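Local coordinates for protein RmpD (Hexulose-6-phosphate synthase) (Streptococcus mutans, PDB 3EXR) that belongs to a family of TIM-barrel enzymes and pairs with a second copy of itself, at residues 3-15 with 189-201. Numbering follows the deposited sequence.
Sequences KQLPNLQVALDHS and DVFTFIAGRGITE
Asn7 N donates to Phe191 O, and four more backbone bonds continue the pattern between strands 7-12 and 192-195: Phe193 N to Asn7 O, Gln9 N to Phe193 O, Ala195 N to Gln9 O and Ala11 N to Ala195 O. Each odd-numbered residue of 7-11 thus bonds to two staggered partners or ends the series, as parallel strands require.

Where the strands begin, Asn7 OD1 sits 3.7 Å above one face of the Phe191 ring, near its rim, the amide steeply inclined to the ring.

Toward the barrel interior, Gln9 lies alongside Ile194, its amide NE2 3.7 Å from Ile194 CD1, while Thr192 CG2 meets Gln9 CB at 3.5 Å. With CG anti to the backbone N (chi1 171°) and the chain extended, the glutamine spans its apolar neighbour, so its buried amide NE2 is hydrogen-bonded to Glu35 on strand 33-36.

The other face, carrying Leu8, Val10, Phe193 and Ala195, is apolar and packs against the helices. Leu8 CD1 lies 4.2 Å from Ala195 CB and also reaches Ile199 CD1, and Val10 CG2 touches Thr200 CG2 at 3.6 Å. Just before strand 7-12, Pro6 CB abuts the edge of Phe193 at CE2 (3.7 Å).

Water joins both ends: one molecule links Gln4 NE2, Leu5 O and Phe191 O; another bridges Ala11 O to Thr200 OG1, and a third connects that hydroxyl with His14 NE2. Gly196 occupies the N-cap position of helix 197-200, and its carbonyl accepts from Ile199 N and Thr200 N. Pairing first strand with last, with a -31° crossing, closes the eight-stranded parallel TIM barrel.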
ATOM      1  N   LYS A   3      -0.426  32.820   2.353  1.00 31.66           N
ATOM      2  CA  LYS A   3      -0.699  32.063   3.607  1.00 31.28           C
ATOM      3  C   LYS A   3      -2.154  31.614   3.676  1.00 30.62           C
ATOM      4  O   LYS A   3      -3.077  32.370   3.354  1.00 31.62           O
ATOM      5  CB  LYS A   3      -0.361  32.918   4.832  1.00 31.59           C
ATOM      6  N   GLN A   4      -2.360  30.380   4.107  1.00 28.31           N
ATOM      7  CA  GLN A   4      -3.701  29.870   4.335  1.00 25.84           C
ATOM      8  C   GLN A   4      -3.754  29.164   5.685  1.00 23.11           C
ATOM      9  O   GLN A   4      -2.725  28.830   6.270  1.00 22.85           O
ATOM     10  CB  GLN A   4      -4.126  28.917   3.209  1.00 26.47           C
ATOM     11  CG  GLN A   4      -3.166  27.767   2.960  1.00 26.97           C
ATOM     12  CD  GLN A   4      -3.623  26.876   1.833  1.00 27.10           C
ATOM     13  OE1 GLN A   4      -3.993  27.365   0.759  1.00 27.86           O
ATOM     14  NE2 GLN A   4      -3.612  25.558   2.069  1.00 24.88           N
ATOM     15  N   LEU A   5      -4.964  28.941   6.164  1.00 19.63           N
ATOM     16  CA  LEU A   5      -5.175  28.188   7.382  1.00 17.18           C
ATOM     17  C   LEU A   5      -4.855  26.704   7.160  1.00 14.71           C
ATOM     18  O   LEU A   5      -4.926  26.206   6.028  1.00 14.66           O
ATOM     19  CB  LEU A   5      -6.630  28.288   7.784  1.00 17.90           C
ATOM     20  CG  LEU A   5      -7.176  29.607   8.329  1.00 19.69           C
ATOM     21  CD1 LEU A   5      -8.650  29.441   8.630  1.00 20.60           C
ATOM     22  CD2 LEU A   5      -6.423  30.000   9.577  1.00 20.55           C
ATOM     23  N   PRO A   6      -4.530  25.977   8.232  1.00 12.13           N
ATOM     24  CA  PRO A   6      -4.464  24.515   8.066  1.00 10.84           C
ATOM     25  C   PRO A   6      -5.767  23.971   7.490  1.00 10.19           C
ATOM     26  O   PRO A   6      -6.847  24.425   7.878  1.00 10.55           O
ATOM     27  CB  PRO A   6      -4.260  23.993   9.488  1.00 10.44           C
ATOM     28  CG  PRO A   6      -3.568  25.174  10.216  1.00 11.01           C
ATOM     29  CD  PRO A   6      -4.214  26.407   9.606  1.00 11.71           C
ATOM     30  N   ASN A   7      -5.648  22.970   6.609  1.00 10.33           N
ATOM     31  CA  ASN A   7      -6.790  22.290   6.044  1.00 10.57           C
ATOM     32  C   ASN A   7      -7.386  21.339   7.072  1.00 10.26           C
ATOM     33  O   ASN A   7      -6.680  20.820   7.930  1.00 10.22           O
ATOM     34  CB  ASN A   7      -6.366  21.449   4.836  1.00 10.95           C
ATOM     35  CG  ASN A   7      -5.967  22.268   3.622  1.00 11.30           C
ATOM     36  OD1 ASN A   7      -4.947  21.955   2.977  1.00 14.44           O
ATOM     37  ND2 ASN A   7      -6.768  23.272   3.259  1.00 10.24           N
ATOM     38  N   LEU A   8      -8.696  21.122   6.971  1.00  9.86           N
ATOM     39  CA  LEU A   8      -9.356  20.004   7.582  1.00  9.79           C
ATOM     40  C   LEU A   8      -9.597  18.963   6.491  1.00  9.57           C
ATOM     41  O   LEU A   8     -10.267  19.241   5.495  1.00 10.03           O
ATOM     42  CB  LEU A   8     -10.699  20.417   8.183  1.00  9.89           C
ATOM     43  CG  LEU A   8     -11.546  19.240   8.695  1.00 10.11           C
ATOM     44  CD1 LEU A   8     -10.792  18.321   9.661  1.00 11.56           C
ATOM     45  CD2 LEU A   8     -12.827  19.713   9.316  1.00 10.67           C
ATOM     46  N   GLN A   9      -9.061  17.772   6.714  1.00  9.12           N
ATOM     47  CA  GLN A   9      -9.211  16.634   5.808  1.00  8.65           C
ATOM     48  C   GLN A   9      -9.972  15.534   6.516  1.00  9.18           C
ATOM     49  O   GLN A   9      -9.728  15.279   7.689  1.00  9.28           O
ATOM     50  CB  GLN A   9      -7.839  16.168   5.361  1.00  8.44           C
ATOM     51  CG  GLN A   9      -7.811  14.886   4.595  1.00  8.00           C
ATOM     52  CD  GLN A   9      -6.440  14.640   3.951  1.00  9.30           C
ATOM     53  OE1 GLN A   9      -5.767  15.583   3.580  1.00  9.34           O
ATOM     54  NE2 GLN A   9      -6.047  13.387   3.823  1.00  8.14           N
ATOM     55  N   VAL A  10     -10.869  14.867   5.785  1.00  9.44           N
ATOM     56  CA  VAL A  10     -11.537  13.674   6.309  1.00  9.66           C
ATOM     57  C   VAL A  10     -11.070  12.435   5.547  1.00  9.32           C
ATOM     58  O   VAL A  10     -11.087  12.413   4.315  1.00  9.39           O
ATOM     59  CB  VAL A  10     -13.099  13.763   6.255  1.00  9.67           C
ATOM     60  CG1 VAL A  10     -13.616  13.900   4.816  1.00 11.86           C
ATOM     61  CG2 VAL A  10     -13.724  12.557   6.900  1.00 10.84           C
ATOM     62  N   ALA A  11     -10.595  11.457   6.305  1.00  8.74           N
ATOM     63  CA  ALA A  11     -10.211  10.162   5.775  1.00  9.36           C
ATOM     64  C   ALA A  11     -11.425   9.253   5.802  1.00  9.21           C
ATOM     65  O   ALA A  11     -12.122   9.162   6.819  1.00  9.99           O
ATOM     66  CB  ALA A  11      -9.095   9.557   6.646  1.00 10.36           C
ATOM     67  N   LEU A  12     -11.641   8.549   4.694  1.00  8.49           N
ATOM     68  CA  LEU A  12     -12.668   7.506   4.569  1.00  8.80           C
ATOM     69  C   LEU A  12     -11.998   6.141   4.485  1.00  8.65           C
ATOM     70  O   LEU A  12     -11.469   5.745   3.441  1.00  8.05           O
ATOM     71  CB  LEU A  12     -13.553   7.747   3.353  1.00  9.46           C
ATOM     72  CG  LEU A  12     -13.997   9.187   3.100  1.00  9.25           C
ATOM     73  CD1 LEU A  12     -14.445   9.333   1.665  1.00 10.04           C
ATOM     74  CD2 LEU A  12     -15.083   9.578   4.109  1.00 10.87           C
ATOM     75  N   ASP A  13     -11.978   5.426   5.602  1.00  8.88           N
ATOM     76  CA  ASP A  13     -11.250   4.161   5.708  1.00  9.73           C
ATOM     77  C   ASP A  13     -12.174   2.951   5.806  1.00  9.68           C
ATOM     78  O   ASP A  13     -11.760   1.882   6.264  1.00 10.16           O
ATOM     79  CB  ASP A  13     -10.267   4.182   6.884  1.00 10.33           C
ATOM     80  CG  ASP A  13      -9.247   5.330   6.802  1.00 11.17           C
ATOM     81  OD1 ASP A  13      -8.604   5.459   5.739  1.00 12.21           O
ATOM     82  OD2 ASP A  13      -9.053   6.113   7.784  1.00 14.99           O
ATOM     83  N   HIS A  14     -13.405   3.126   5.332  1.00  9.26           N
ATOM     84  CA  HIS A  14     -14.458   2.118   5.379  1.00  8.85           C
ATOM     85  C   HIS A  14     -14.112   0.910   4.518  1.00  9.20           C
ATOM     86  O   HIS A  14     -13.357   1.007   3.543  1.00  9.59           O
ATOM     87  CB  HIS A  14     -15.789   2.736   4.922  1.00  8.83           C
ATOM     88  CG  HIS A  14     -16.124   3.999   5.654  1.00  7.86           C
ATOM     89  ND1 HIS A  14     -15.551   5.210   5.336  1.00  8.44           N
ATOM     90  CD2 HIS A  14     -16.909   4.222   6.726  1.00  8.93           C
ATOM     91  CE1 HIS A  14     -15.999   6.137   6.168  1.00  8.64           C
ATOM     92  NE2 HIS A  14     -16.818   5.559   7.026  1.00  8.14           N
ATOM     93  N   SER A  15     -14.657  -0.236   4.906  1.00  9.28           N
ATOM     94  CA  SER A  15     -14.451  -1.474   4.172  1.00 10.03           C
ATOM     95  C   SER A  15     -15.465  -1.743   3.052  1.00 10.34           C
ATOM     96  O   SER A  15     -15.445  -2.801   2.431  1.00 10.28           O
ATOM     97  CB  SER A  15     -14.401  -2.645   5.160  1.00 10.39           C
ATOM     98  OG  SER A  15     -13.230  -2.610   5.951  1.00 10.49           O
ATOM     99  N   ASP A 189       3.202  25.032  12.315  1.00 12.99           N
ATOM    100  CA  ASP A 189       2.680  25.361  10.986  1.00 13.47           C
ATOM    101  C   ASP A 189       2.185  24.105  10.232  1.00 13.23           C
ATOM    102  O   ASP A 189       2.656  23.776   9.148  1.00 13.72           O
ATOM    103  CB  ASP A 189       3.799  26.068  10.207  1.00 14.47           C
ATOM    104  CG  ASP A 189       3.347  26.627   8.878  1.00 17.43           C
ATOM    105  OD1 ASP A 189       2.208  27.121   8.788  1.00 20.65           O
ATOM    106  OD2 ASP A 189       4.119  26.619   7.886  1.00 20.43           O
ATOM    107  N   VAL A 190       1.229  23.426  10.842  1.00 12.32           N
ATOM    108  CA  VAL A 190       0.628  22.205  10.279  1.00 11.07           C
ATOM    109  C   VAL A 190      -0.094  22.574   8.987  1.00 11.01           C
ATOM    110  O   VAL A 190      -0.867  23.533   8.954  1.00 10.73           O
ATOM    111  CB  VAL A 190      -0.381  21.562  11.274  1.00 11.24           C
ATOM    112  CG1 VAL A 190      -1.174  20.426  10.623  1.00 10.87           C
ATOM    113  CG2 VAL A 190       0.325  21.076  12.532  1.00 11.54           C
ATOM    114  N   PHE A 191       0.118  21.786   7.933  1.00  9.78           N
ATOM    115  CA  PHE A 191      -0.506  22.051   6.627  1.00  9.44           C
ATOM    116  C   PHE A 191      -1.950  21.563   6.571  1.00  9.86           C
ATOM    117  O   PHE A 191      -2.823  22.267   6.086  1.00  9.26           O
ATOM    118  CB  PHE A 191       0.330  21.415   5.501  1.00  9.31           C
ATOM    119  CG  PHE A 191      -0.339  21.435   4.144  1.00  9.37           C
ATOM    120  CD1 PHE A 191      -0.581  22.637   3.482  1.00 10.59           C
ATOM    121  CD2 PHE A 191      -0.684  20.249   3.513  1.00  8.65           C
ATOM    122  CE1 PHE A 191      -1.177  22.664   2.248  1.00 10.60           C
ATOM    123  CE2 PHE A 191      -1.279  20.280   2.243  1.00 10.66           C
ATOM    124  CZ  PHE A 191      -1.524  21.491   1.623  1.00 11.62           C
ATOM    125  N   THR A 192      -2.167  20.348   7.075  1.00  9.66           N
ATOM    126  CA  THR A 192      -3.463  19.704   7.101  1.00  9.88           C
ATOM    127  C   THR A 192      -3.623  18.847   8.332  1.00  9.33           C
ATOM    128  O   THR A 192      -2.685  18.125   8.706  1.00  9.64           O
ATOM    129  CB  THR A 192      -3.639  18.795   5.861  1.00  9.87           C
ATOM    130  OG1 THR A 192      -3.594  19.576   4.660  1.00 10.02           O
ATOM    131  CG2 THR A 192      -5.005  18.090   5.891  1.00 11.09           C
ATOM    132  N   PHE A 193      -4.808  18.915   8.947  1.00  8.92           N
ATOM    133  CA  PHE A 193      -5.199  17.996  10.027  1.00  9.28           C
ATOM    134  C   PHE A 193      -6.141  16.938   9.416  1.00  9.19           C
ATOM    135  O   PHE A 193      -7.164  17.295   8.835  1.00  9.10           O
ATOM    136  CB  PHE A 193      -5.918  18.739  11.149  1.00  9.22           C
ATOM    137  CG  PHE A 193      -4.995  19.611  11.965  1.00 10.36           C
ATOM    138  CD1 PHE A 193      -4.207  19.058  12.975  1.00 11.82           C
ATOM    139  CD2 PHE A 193      -4.882  20.964  11.697  1.00 11.26           C
ATOM    140  CE1 PHE A 193      -3.330  19.877  13.720  1.00 12.20           C
ATOM    141  CE2 PHE A 193      -4.019  21.772  12.443  1.00 12.45           C
ATOM    142  CZ  PHE A 193      -3.250  21.225  13.443  1.00 12.44           C
ATOM    143  N   ILE A 194      -5.802  15.651   9.542  1.00  9.22           N
ATOM    144  CA  ILE A 194      -6.608  14.572   8.942  1.00  9.53           C
ATOM    145  C   ILE A 194      -7.421  13.906  10.047  1.00  9.73           C
ATOM    146  O   ILE A 194      -6.858  13.240  10.908  1.00 10.09           O
ATOM    147  CB  ILE A 194      -5.728  13.506   8.276  1.00  9.32           C
ATOM    148  CG1 ILE A 194      -4.799  14.116   7.223  1.00  9.61           C
ATOM    149  CG2 ILE A 194      -6.620  12.419   7.676  1.00 10.84           C
ATOM    150  CD1 ILE A 194      -3.754  13.115   6.703  1.00 10.98           C
ATOM    151  N   ALA A 195      -8.734  14.115  10.019  1.00 10.02           N
ATOM    152  CA  ALA A 195      -9.654  13.494  10.944  1.00 10.95           C
ATOM    153  C   ALA A 195     -10.349  12.358  10.218  1.00 11.24           C
ATOM    154  O   ALA A 195     -10.292  12.265   8.992  1.00 13.02           O
ATOM    155  CB  ALA A 195     -10.673  14.508  11.458  1.00 11.40           C
ATOM    156  N   GLY A 196     -10.982  11.485  10.977  1.00 10.86           N
ATOM    157  CA  GLY A 196     -11.710  10.350  10.430  1.00 10.60           C
ATOM    158  C   GLY A 196     -13.001  10.092  11.201  1.00 11.73           C
ATOM    159  O   GLY A 196     -13.919  10.912  11.166  1.00 11.63           O
ATOM    160  N   ARG A 197     -13.074   8.935  11.844  1.00 12.92           N
ATOM    161  CA  ARG A 197     -14.287   8.482  12.533  1.00 14.94           C
ATOM    162  C   ARG A 197     -14.750   9.391  13.672  1.00 14.59           C
ATOM    163  O   ARG A 197     -15.941   9.494  13.936  1.00 14.44           O
ATOM    164  CB  ARG A 197     -14.091   7.042  13.013  1.00 15.68           C
ATOM    165  CG  ARG A 197     -13.988   6.021  11.851  1.00 19.17           C
ATOM    166  CD  ARG A 197     -13.720   4.620  12.366  1.00 24.44           C
ATOM    167  NE  ARG A 197     -14.954   3.895  12.678  1.00 29.30           N
ATOM    168  CZ  ARG A 197     -15.035   2.879  13.544  1.00 32.02           C
ATOM    169  NH1 ARG A 197     -13.952   2.457  14.189  1.00 33.26           N
ATOM    170  NH2 ARG A 197     -16.207   2.276  13.757  1.00 32.19           N
ATOM    171  N   GLY A 198     -13.817  10.076  14.321  1.00 15.13           N
ATOM    172  CA  GLY A 198     -14.145  11.067  15.349  1.00 15.15           C
ATOM    173  C   GLY A 198     -15.144  12.087  14.839  1.00 15.18           C
ATOM    174  O   GLY A 198     -16.051  12.502  15.571  1.00 16.04           O
ATOM    175  N   ILE A 199     -14.996  12.490  13.580  1.00 14.16           N
ATOM    176  CA  ILE A 199     -15.966  13.386  12.972  1.00 14.66           C
ATOM    177  C   ILE A 199     -17.119  12.665  12.266  1.00 14.45           C
ATOM    178  O   ILE A 199     -18.271  13.067  12.398  1.00 14.38           O
ATOM    179  CB  ILE A 199     -15.257  14.379  12.041  1.00 15.00           C
ATOM    180  CG1 ILE A 199     -14.445  15.380  12.867  1.00 15.12           C
ATOM    181  CG2 ILE A 199     -16.240  15.116  11.204  1.00 15.11           C
ATOM    182  CD1 ILE A 199     -13.589  16.236  12.032  1.00 18.45           C
ATOM    183  N   THR A 200     -16.841  11.618  11.508  1.00 13.60           N
ATOM    184  CA  THR A 200     -17.904  11.036  10.667  1.00 14.06           C
ATOM    185  C   THR A 200     -18.875  10.170  11.457  1.00 14.73           C
ATOM    186  O   THR A 200     -19.980   9.954  11.006  1.00 14.98           O
ATOM    187  CB  THR A 200     -17.342  10.216   9.484  1.00 13.04           C
ATOM    188  OG1 THR A 200     -16.536   9.157   9.993  1.00 13.43           O
ATOM    189  CG2 THR A 200     -16.492  11.081   8.587  1.00 15.22           C
ATOM    190  N   GLU A 201     -18.466   9.712  12.638  1.00 15.47           N
ATOM    191  CA  GLU A 201     -19.360   8.955  13.542  1.00 17.00           C
ATOM    192  C   GLU A 201     -19.980   9.816  14.630  1.00 16.92           C
ATOM    193  O   GLU A 201     -20.638   9.285  15.534  1.00 17.34           O
ATOM    194  CB  GLU A 201     -18.600   7.796  14.201  1.00 18.12           C
ATOM    195  CG  GLU A 201     -18.161   6.728  13.234  1.00 21.36           C
ATOM    196  CD  GLU A 201     -17.448   5.570  13.903  1.00 25.17           C
ATOM    197  OE1 GLU A 201     -17.083   5.626  15.107  1.00 27.00           O
ATOM    198  OE2 GLU A 201     -17.244   4.572  13.208  1.00 27.80           O
TER
HETATM  199  O   HOH W   1      -2.909  24.821   4.831  1.00 12.83           O
HETATM  200  O   HOH W   2     -14.375   8.337   8.205  1.00 11.88           O
HETATM  201  O   HOH W   3     -17.942   6.845   9.405  1.00 11.74           O